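Local atomic coordinates of ADP-ribose pyrophosphatase (Streptococcus suis, PDB entry 3O8S), a protein that is a Nudix hydrolase that probably cleaves the pyrophosphate linkage of ADP-ribose or a related nucleoside diphosphate derivative. Residues R74-E88 / K183-R197. Sequence-based numbering, arbitrary orientation.
With EDO (1,2-ethanediol), chain F.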
ATOM      1  N   ARG A  74       4.804  -9.317   0.249  1.00 46.83           N
ATOM      2  CA  ARG A  74       5.216 -10.337   1.227  1.00 45.53           C
ATOM      3  C   ARG A  74       4.008 -10.798   1.988  1.00 47.64           C
ATOM      4  O   ARG A  74       3.223  -9.953   2.461  1.00 47.14           O
ATOM      5  CB  ARG A  74       6.288  -9.813   2.205  1.00 44.75           C
ATOM      6  CG  ARG A  74       7.641  -9.452   1.577  1.00 51.07           C
ATOM      7  CD  ARG A  74       8.499 -10.657   1.240  1.00 51.98           C
ATOM      8  NE  ARG A  74       9.204 -10.436  -0.023  1.00 61.28           N
ATOM      9  CZ  ARG A  74       9.812 -11.381  -0.732  1.00 67.93           C
ATOM     10  NH1 ARG A  74       9.847 -12.632  -0.295  1.00 55.32           N
ATOM     11  NH2 ARG A  74      10.406 -11.078  -1.878  1.00 53.18           N
ATOM     12  N   ALA A  75       3.833 -12.122   2.108  1.00 43.95           N
ATOM     13  CA  ALA A  75       2.696 -12.674   2.845  1.00 42.93           C
ATOM     14  C   ALA A  75       3.119 -13.150   4.230  1.00 44.21           C
ATOM     15  O   ALA A  75       4.090 -13.886   4.356  1.00 43.94           O
ATOM     16  CB  ALA A  75       2.061 -13.818   2.069  1.00 44.48           C
ATOM     17  N   ALA A  76       2.397 -12.712   5.264  1.00 40.15           N
ATOM     18  CA  ALA A  76       2.642 -13.104   6.659  1.00 40.48           C
ATOM     19  C   ALA A  76       1.514 -14.035   7.103  1.00 43.01           C
ATOM     20  O   ALA A  76       0.376 -13.599   7.192  1.00 42.63           O
ATOM     21  CB  ALA A  76       2.698 -11.868   7.544  1.00 40.70           C
ATOM     22  N   ILE A  77       1.815 -15.311   7.306  1.00 41.02           N
ATOM     23  CA  ILE A  77       0.843 -16.353   7.669  1.00 41.15           C
ATOM     24  C   ILE A  77       1.190 -16.898   9.051  1.00 43.93           C
ATOM     25  O   ILE A  77       2.309 -17.330   9.271  1.00 43.63           O
ATOM     26  CB  ILE A  77       0.823 -17.487   6.581  1.00 44.77           C
ATOM     27  CG1 ILE A  77       0.591 -16.909   5.153  1.00 44.08           C
ATOM     28  CG2 ILE A  77      -0.222 -18.610   6.914  1.00 45.43           C
ATOM     29  CD1 ILE A  77       1.335 -17.701   4.057  1.00 54.90           C
ATOM     30  N   PHE A  78       0.218 -16.916   9.964  1.00 41.60           N
ATOM     31  CA  PHE A  78       0.442 -17.388  11.337  1.00 41.92           C
ATOM     32  C   PHE A  78      -0.407 -18.600  11.707  1.00 49.36           C
ATOM     33  O   PHE A  78      -1.553 -18.717  11.294  1.00 49.43           O
ATOM     34  CB  PHE A  78       0.179 -16.241  12.351  1.00 41.56           C
ATOM     35  CG  PHE A  78       1.168 -15.100  12.230  1.00 41.71           C
ATOM     36  CD1 PHE A  78       0.925 -14.031  11.372  1.00 42.85           C
ATOM     37  CD2 PHE A  78       2.367 -15.117  12.938  1.00 44.98           C
ATOM     38  CE1 PHE A  78       1.857 -12.984  11.242  1.00 43.60           C
ATOM     39  CE2 PHE A  78       3.290 -14.071  12.813  1.00 47.54           C
ATOM     40  CZ  PHE A  78       3.042 -13.025  11.941  1.00 43.01           C
ATOM     41  N   GLN A  79       0.170 -19.477  12.520  1.00 47.65           N
ATOM     42  CA  GLN A  79      -0.457 -20.647  13.134  1.00 49.08           C
ATOM     43  C   GLN A  79       0.157 -20.745  14.528  1.00 54.46           C
ATOM     44  O   GLN A  79       1.380 -20.824  14.629  1.00 55.52           O
ATOM     45  CB  GLN A  79      -0.264 -21.934  12.281  1.00 51.04           C
ATOM     46  CG  GLN A  79      -1.132 -21.968  10.993  1.00 54.14           C
ATOM     47  CD  GLN A  79      -2.638 -22.019  11.242  1.00 66.65           C
ATOM     48  OE1 GLN A  79      -3.187 -23.029  11.678  1.00 62.97           O
ATOM     49  NE2 GLN A  79      -3.350 -20.938  10.950  1.00 50.17           N
ATOM     50  N   GLU A  80      -0.656 -20.587  15.588  1.00 51.84           N
ATOM     51  CA  GLU A  80      -0.202 -20.562  16.995  1.00 55.41           C
ATOM     52  C   GLU A  80       0.844 -19.444  17.228  1.00 60.64           C
ATOM     53  O   GLU A  80       1.807 -19.645  17.976  1.00 63.41           O
ATOM     54  CB  GLU A  80       0.378 -21.923  17.425  1.00 59.44           C
ATOM     55  CG  GLU A  80      -0.640 -22.874  18.024  1.00 76.51           C
ATOM     56  CD  GLU A  80      -1.503 -23.632  17.038  1.00102.10           C
ATOM     57  OE1 GLU A  80      -1.003 -24.009  15.953  1.00 89.31           O
ATOM     58  OE2 GLU A  80      -2.676 -23.897  17.383  1.00108.94           O
ATOM     59  N   ASP A  81       0.664 -18.286  16.550  1.00 54.37           N
ATOM     60  CA  ASP A  81       1.530 -17.108  16.594  1.00 53.40           C
ATOM     61  C   ASP A  81       2.963 -17.408  16.048  1.00 56.76           C
ATOM     62  O   ASP A  81       3.875 -16.613  16.271  1.00 57.51           O
ATOM     63  CB  ASP A  81       1.570 -16.489  18.011  1.00 57.25           C
ATOM     64  CG  ASP A  81       0.293 -15.768  18.441  1.00 67.45           C
ATOM     65  OD1 ASP A  81      -0.475 -15.327  17.556  1.00 68.13           O
ATOM     66  OD2 ASP A  81       0.099 -15.590  19.656  1.00 77.39           O
ATOM     67  N   LYS A  82       3.143 -18.540  15.319  1.00 50.28           N
ATOM     68  CA  LYS A  82       4.382 -18.894  14.620  1.00 48.96           C
ATOM     69  C   LYS A  82       4.228 -18.438  13.162  1.00 48.70           C
ATOM     70  O   LYS A  82       3.148 -18.618  12.593  1.00 45.70           O
ATOM     71  CB  LYS A  82       4.685 -20.394  14.705  1.00 50.92           C
ATOM     72  CG  LYS A  82       5.113 -20.879  16.073  1.00 55.25           C
ATOM     73  CD  LYS A  82       5.392 -22.377  16.025  1.00 64.16           C
ATOM     74  CE  LYS A  82       5.869 -22.934  17.344  1.00 75.93           C
ATOM     75  NZ  LYS A  82       6.504 -24.269  17.171  1.00 85.71           N
ATOM     76  N   ILE A  83       5.284 -17.839  12.554  1.00 43.67           N
ATOM     77  CA  ILE A  83       5.150 -17.307  11.192  1.00 41.13           C
ATOM     78  C   ILE A  83       5.608 -18.309  10.112  1.00 48.93           C
ATOM     79  O   ILE A  83       6.589 -19.023  10.315  1.00 52.33           O
ATOM     80  CB  ILE A  83       5.893 -15.943  11.061  1.00 42.81           C
ATOM     81  CG1 ILE A  83       5.364 -15.138   9.836  1.00 39.70           C
ATOM     82  CG2 ILE A  83       7.472 -16.116  11.076  1.00 45.28           C
ATOM     83  CD1 ILE A  83       5.600 -13.622   9.904  1.00 49.00           C
ATOM     84  N   LEU A  84       4.925 -18.330   8.941  1.00 45.53           N
ATOM     85  CA  LEU A  84       5.375 -19.205   7.853  1.00 46.57           C
ATOM     86  C   LEU A  84       6.544 -18.561   7.060  1.00 49.76           C
ATOM     87  O   LEU A  84       6.429 -17.437   6.543  1.00 48.69           O
ATOM     88  CB  LEU A  84       4.253 -19.624   6.883  1.00 45.77           C
ATOM     89  CG  LEU A  84       4.799 -20.512   5.743  1.00 52.41           C
ATOM     90  CD1 LEU A  84       4.619 -22.000   5.989  1.00 51.82           C
ATOM     91  CD2 LEU A  84       4.382 -20.022   4.400  1.00 56.36           C
ATOM     92  N   LEU A  85       7.642 -19.306   6.932  1.00 46.61           N
ATOM     93  CA  LEU A  85       8.827 -18.882   6.170  1.00 47.31           C
ATOM     94  C   LEU A  85       9.170 -19.941   5.147  1.00 54.21           C
ATOM     95  O   LEU A  85       8.938 -21.127   5.387  1.00 54.10           O
ATOM     96  CB  LEU A  85      10.047 -18.590   7.076  1.00 48.26           C
ATOM     97  CG  LEU A  85       9.859 -17.485   8.129  1.00 50.29           C
ATOM     98  CD1 LEU A  85      10.925 -17.544   9.170  1.00 52.20           C
ATOM     99  CD2 LEU A  85       9.755 -16.095   7.511  1.00 49.32           C
ATOM    100  N   VAL A  86       9.679 -19.502   3.990  1.00 52.48           N
ATOM    101  CA  VAL A  86      10.101 -20.375   2.900  1.00 54.14           C
ATOM    102  C   VAL A  86      11.607 -20.225   2.722  1.00 62.78           C
ATOM    103  O   VAL A  86      12.152 -19.121   2.871  1.00 62.81           O
ATOM    104  CB  VAL A  86       9.314 -20.172   1.577  1.00 56.84           C
ATOM    105  CG1 VAL A  86       7.885 -20.703   1.706  1.00 54.27           C
ATOM    106  CG2 VAL A  86       9.318 -18.712   1.115  1.00 55.74           C
ATOM    107  N   GLN A  87      12.284 -21.342   2.446  1.00 62.44           N
ATOM    108  CA  GLN A  87      13.732 -21.365   2.279  1.00 65.02           C
ATOM    109  C   GLN A  87      14.103 -21.407   0.808  1.00 72.96           C
ATOM    110  O   GLN A  87      13.519 -22.182   0.041  1.00 72.98           O
ATOM    111  CB  GLN A  87      14.329 -22.574   3.006  1.00 67.84           C
ATOM    112  CG  GLN A  87      15.843 -22.514   3.176  1.00 79.31           C
ATOM    113  CD  GLN A  87      16.404 -23.790   3.742  1.00 85.26           C
ATOM    114  OE1 GLN A  87      15.915 -24.885   3.464  1.00 78.30           O
ATOM    115  NE2 GLN A  87      17.445 -23.670   4.548  1.00 73.34           N
ATOM    116  N   GLU A  88      15.126 -20.609   0.432  1.00 71.25           N
ATOM    117  CA  GLU A  88      15.641 -20.526  -0.927  1.00 72.93           C
ATOM    118  C   GLU A  88      16.953 -21.308  -1.065  1.00 80.35           C
ATOM    119  O   GLU A  88      17.521 -21.714  -0.048  1.00 80.29           O
ATOM    120  CB  GLU A  88      15.825 -19.059  -1.321  1.00 73.40           C
ATOM    121  CG  GLU A  88      14.521 -18.388  -1.691  1.00 76.74           C
ATOM    122  CD  GLU A  88      14.660 -16.904  -1.946  1.00 93.64           C
ATOM    123  OE1 GLU A  88      14.852 -16.149  -0.967  1.00 82.10           O
ATOM    124  OE2 GLU A  88      14.550 -16.492  -3.123  1.00 87.15           O
ATOM    125  N   LYS A 183      14.859  -8.992   2.193  1.00 58.84           N
ATOM    126  CA  LYS A 183      13.458  -9.348   1.960  1.00 55.40           C
ATOM    127  C   LYS A 183      12.607  -9.080   3.193  1.00 56.16           C
ATOM    128  O   LYS A 183      11.513  -8.539   3.058  1.00 54.08           O
ATOM    129  CB  LYS A 183      13.329 -10.817   1.529  1.00 57.52           C
ATOM    130  CG  LYS A 183      13.758 -11.011   0.091  1.00 62.58           C
ATOM    131  CD  LYS A 183      13.661 -12.435  -0.357  1.00 62.28           C
ATOM    132  CE  LYS A 183      14.016 -12.489  -1.816  1.00 63.27           C
ATOM    133  NZ  LYS A 183      14.052 -13.875  -2.312  1.00 64.79           N
ATOM    134  N   ASN A 184      13.099  -9.440   4.391  1.00 53.07           N
ATOM    135  CA  ASN A 184      12.361  -9.221   5.635  1.00 51.26           C
ATOM    136  C   ASN A 184      13.285  -9.240   6.850  1.00 56.71           C
ATOM    137  O   ASN A 184      14.028 -10.195   7.039  1.00 57.05           O
ATOM    138  CB  ASN A 184      11.222 -10.273   5.814  1.00 45.98           C
ATOM    139  CG  ASN A 184      11.583 -11.663   5.312  1.00 67.96           C
ATOM    140  OD1 ASN A 184      10.990 -12.166   4.365  1.00 58.68           O
ATOM    141  ND2 ASN A 184      12.602 -12.295   5.881  1.00 64.75           N
ATOM    142  N   THR A 185      13.216  -8.192   7.682  1.00 53.38           N
ATOM    143  CA  THR A 185      13.961  -8.105   8.941  1.00 54.45           C
ATOM    144  C   THR A 185      13.134  -8.785  10.051  1.00 58.29           C
ATOM    145  O   THR A 185      11.923  -9.000   9.876  1.00 54.52           O
ATOM    146  CB  THR A 185      14.237  -6.629   9.304  1.00 57.00           C
ATOM    147  OG1 THR A 185      12.981  -5.969   9.441  1.00 55.87           O
ATOM    148  CG2 THR A 185      15.112  -5.896   8.277  1.00 50.59           C
ATOM    149  N   ALA A 186      13.772  -9.081  11.208  1.00 58.18           N
ATOM    150  CA  ALA A 186      13.094  -9.662  12.382  1.00 56.92           C
ATOM    151  C   ALA A 186      12.009  -8.679  12.894  1.00 58.54           C
ATOM    152  O   ALA A 186      10.903  -9.092  13.266  1.00 57.27           O
ATOM    153  CB  ALA A 186      14.121  -9.965  13.473  1.00 60.29           C
ATOM    154  N   GLU A 187      12.308  -7.373  12.796  1.00 55.33           N
ATOM    155  CA  GLU A 187      11.456  -6.246  13.169  1.00 53.74           C
ATOM    156  C   GLU A 187      10.164  -6.265  12.345  1.00 55.72           C
ATOM    157  O   GLU A 187       9.070  -6.141  12.920  1.00 54.94           O
ATOM    158  CB  GLU A 187      12.207  -4.913  12.976  1.00 56.48           C
ATOM    159  CG  GLU A 187      13.391  -4.681  13.916  1.00 76.06           C
ATOM    160  CD  GLU A 187      14.702  -5.424  13.680  1.00 98.39           C
ATOM    161  OE1 GLU A 187      15.101  -5.601  12.506  1.00 83.20           O
ATOM    162  OE2 GLU A 187      15.359  -5.786  14.684  1.00 94.42           O
ATOM    163  N   GLN A 188      10.280  -6.468  11.005  1.00 50.59           N
ATOM    164  CA  GLN A 188       9.108  -6.554  10.109  1.00 47.51           C
ATOM    165  C   GLN A 188       8.260  -7.784  10.421  1.00 48.37           C
ATOM    166  O   GLN A 188       7.038  -7.683  10.390  1.00 48.34           O
ATOM    167  CB  GLN A 188       9.513  -6.528   8.624  1.00 48.72           C
ATOM    168  CG  GLN A 188      10.040  -5.139   8.201  1.00 49.78           C
ATOM    169  CD  GLN A 188      10.807  -5.112   6.898  1.00 59.11           C
ATOM    170  OE1 GLN A 188      11.270  -6.129   6.382  1.00 52.11           O
ATOM    171  NE2 GLN A 188      10.951  -3.932   6.324  1.00 57.00           N
ATOM    172  N   LEU A 189       8.882  -8.923  10.772  1.00 46.77           N
ATOM    173  CA  LEU A 189       8.143 -10.147  11.160  1.00 45.53           C
ATOM    174  C   LEU A 189       7.385  -9.907  12.460  1.00 50.01           C
ATOM    175  O   LEU A 189       6.222 -10.298  12.555  1.00 49.25           O
ATOM    176  CB  LEU A 189       9.077 -11.360  11.315  1.00 47.18           C
ATOM    177  CG  LEU A 189       9.884 -11.770  10.093  1.00 52.29           C
ATOM    178  CD1 LEU A 189      10.533 -13.131  10.304  1.00 54.70           C
ATOM    179  CD2 LEU A 189       9.045 -11.742   8.823  1.00 49.41           C
ATOM    180  N   ALA A 190       8.041  -9.229  13.448  1.00 48.52           N
ATOM    181  CA  ALA A 190       7.439  -8.854  14.734  1.00 48.79           C
ATOM    182  C   ALA A 190       6.249  -7.899  14.495  1.00 50.02           C
ATOM    183  O   ALA A 190       5.183  -8.083  15.098  1.00 50.49           O
ATOM    184  CB  ALA A 190       8.483  -8.223  15.649  1.00 51.82           C
ATOM    185  N   LEU A 191       6.383  -6.980  13.527  1.00 43.92           N
ATOM    186  CA  LEU A 191       5.290  -6.080  13.134  1.00 42.14           C
ATOM    187  C   LEU A 191       4.090  -6.885  12.585  1.00 44.85           C
ATOM    188  O   LEU A 191       2.940  -6.621  12.956  1.00 42.18           O
ATOM    189  CB  LEU A 191       5.760  -5.026  12.099  1.00 41.76           C
ATOM    190  CG  LEU A 191       4.777  -3.851  11.857  1.00 44.71           C
ATOM    191  CD1 LEU A 191       4.767  -2.881  13.070  1.00 45.98           C
ATOM    192  CD2 LEU A 191       5.089  -3.106  10.531  1.00 40.44           C
ATOM    193  N   CYS A 192       4.368  -7.882  11.731  1.00 43.06           N
ATOM    194  CA  CYS A 192       3.333  -8.771  11.177  1.00 41.61           C
ATOM    195  C   CYS A 192       2.618  -9.546  12.292  1.00 43.77           C
ATOM    196  O   CYS A 192       1.387  -9.621  12.264  1.00 42.50           O
ATOM    197  CB  CYS A 192       3.940  -9.715  10.143  1.00 42.21           C
ATOM    198  SG  CYS A 192       4.503  -8.889   8.634  1.00 45.58           S
ATOM    199  N   LEU A 193       3.371 -10.056  13.316  1.00 41.18           N
ATOM    200  CA  LEU A 193       2.767 -10.770  14.462  1.00 41.38           C
ATOM    201  C   LEU A 193       1.813  -9.848  15.239  1.00 46.36           C
ATOM    202  O   LEU A 193       0.677 -10.241  15.548  1.00 45.76           O
ATOM    203  CB  LEU A 193       3.840 -11.354  15.396  1.00 43.88           C
ATOM    204  CG  LEU A 193       3.356 -12.047  16.698  1.00 49.73           C
ATOM    205  CD1 LEU A 193       2.457 -13.246  16.409  1.00 49.21           C
ATOM    206  CD2 LEU A 193       4.518 -12.475  17.542  1.00 51.32           C
ATOM    207  N   GLU A 194       2.269  -8.613  15.514  1.00 43.19           N
ATOM    208  CA  GLU A 194       1.474  -7.601  16.191  1.00 44.18           C
ATOM    209  C   GLU A 194       0.173  -7.340  15.388  1.00 44.13           C
ATOM    210  O   GLU A 194      -0.893  -7.313  15.990  1.00 43.35           O
ATOM    211  CB  GLU A 194       2.303  -6.316  16.404  1.00 46.96           C
ATOM    212  CG  GLU A 194       1.648  -5.276  17.304  1.00 63.00           C
ATOM    213  CD  GLU A 194       2.286  -3.896  17.263  1.00 86.54           C
ATOM    214  OE1 GLU A 194       3.513  -3.814  17.011  1.00 61.42           O
ATOM    215  OE2 GLU A 194       1.556  -2.897  17.477  1.00 77.20           O
ATOM    216  N   ALA A 195       0.255  -7.216  14.038  1.00 38.44           N
ATOM    217  CA  ALA A 195      -0.931  -7.054  13.178  1.00 36.24           C
ATOM    218  C   ALA A 195      -1.876  -8.266  13.284  1.00 42.31           C
ATOM    219  O   ALA A 195      -3.096  -8.078  13.383  1.00 43.65           O
ATOM    220  CB  ALA A 195      -0.518  -6.848  11.729  1.00 35.51           C
ATOM    221  N   SER A 196      -1.324  -9.496  13.331  1.00 39.51           N
ATOM    222  CA  SER A 196      -2.172 -10.686  13.471  1.00 41.09           C
ATOM    223  C   SER A 196      -2.890 -10.750  14.819  1.00 45.84           C
ATOM    224  O   SER A 196      -3.937 -11.401  14.895  1.00 46.43           O
ATOM    225  CB  SER A 196      -1.372 -11.976  13.274  1.00 44.97           C
ATOM    226  OG  SER A 196      -0.651 -12.321  14.439  1.00 59.58           O
ATOM    227  N   ARG A 197      -2.305 -10.135  15.882  1.00 41.75           N
ATOM    228  CA  ARG A 197      -2.873 -10.134  17.232  1.00 43.06           C
ATOM    229  C   ARG A 197      -3.823  -8.947  17.498  1.00 46.30           C
ATOM    230  O   ARG A 197      -4.453  -8.902  18.551  1.00 48.01           O
ATOM    231  CB  ARG A 197      -1.747 -10.111  18.285  1.00 44.27           C
ATOM    232  CG  ARG A 197      -1.013 -11.448  18.464  1.00 48.60           C
ATOM    233  CD  ARG A 197       0.238 -11.254  19.298  1.00 62.23           C
ATOM    234  NE  ARG A 197       0.839 -12.523  19.732  1.00 82.91           N
ATOM    235  CZ  ARG A 197       2.058 -12.638  20.265  1.00 94.21           C
ATOM    236  NH1 ARG A 197       2.822 -11.563  20.435  1.00 74.16           N
ATOM    237  NH2 ARG A 197       2.524 -13.829  20.624  1.00 76.01           N
TER
HETATM  238  C1  EDO F 210      11.064 -16.895  -2.395  1.00 66.10           C
HETATM  239  O1  EDO F 210      11.049 -16.360  -3.723  1.00 71.21           O
HETATM  240  C2  EDO F 210      10.440 -15.883  -1.446  1.00 62.76           C
HETATM  241  O2  EDO F 210      11.440 -14.977  -0.974  1.00 64.76           O
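With CG anti to its carbonyl carbon (chi1 -66°), F78 lies against helix 186-197, its CZ 3.3 Å from L193 N; L193, its CG anti to the backbone N (chi1 176°), fits CD1 between F78 CE2 and D81 CB. The contact is a worked example of the Nudix alpha/beta/alpha sandwich: helix 186-197 packs across hairpin 74-87 on one face of the mixed sheet, whereas helix 106-118 covers A75, I77, L84 and V86 on the other. S196 OG sits over the F78 ring, offset toward its rim, and donates to L193 O. A76 CB is 3.6 Å from C192 CB, and L189 CD2 meets I83 CD1 while its CD1 meets L85 CD2. Salt bridges fasten both ends. At one, K183 CG lies over one face of the R74 guanidinium, offset toward its rim; R74 also pairs with D72. K183 NZ bonds E88 OE1 at 2.8 Å from the syn side and is equally near OE2; ethanediol O2 accepts from R74 NH1 and K183 NZ. At the type I' turn, R197 NE and NH2 donate from above the D81 carboxylate plane to OD2, at 3.2 and 3.1 Å, the two planes 84° apart and OD2 in that of the guanidinium.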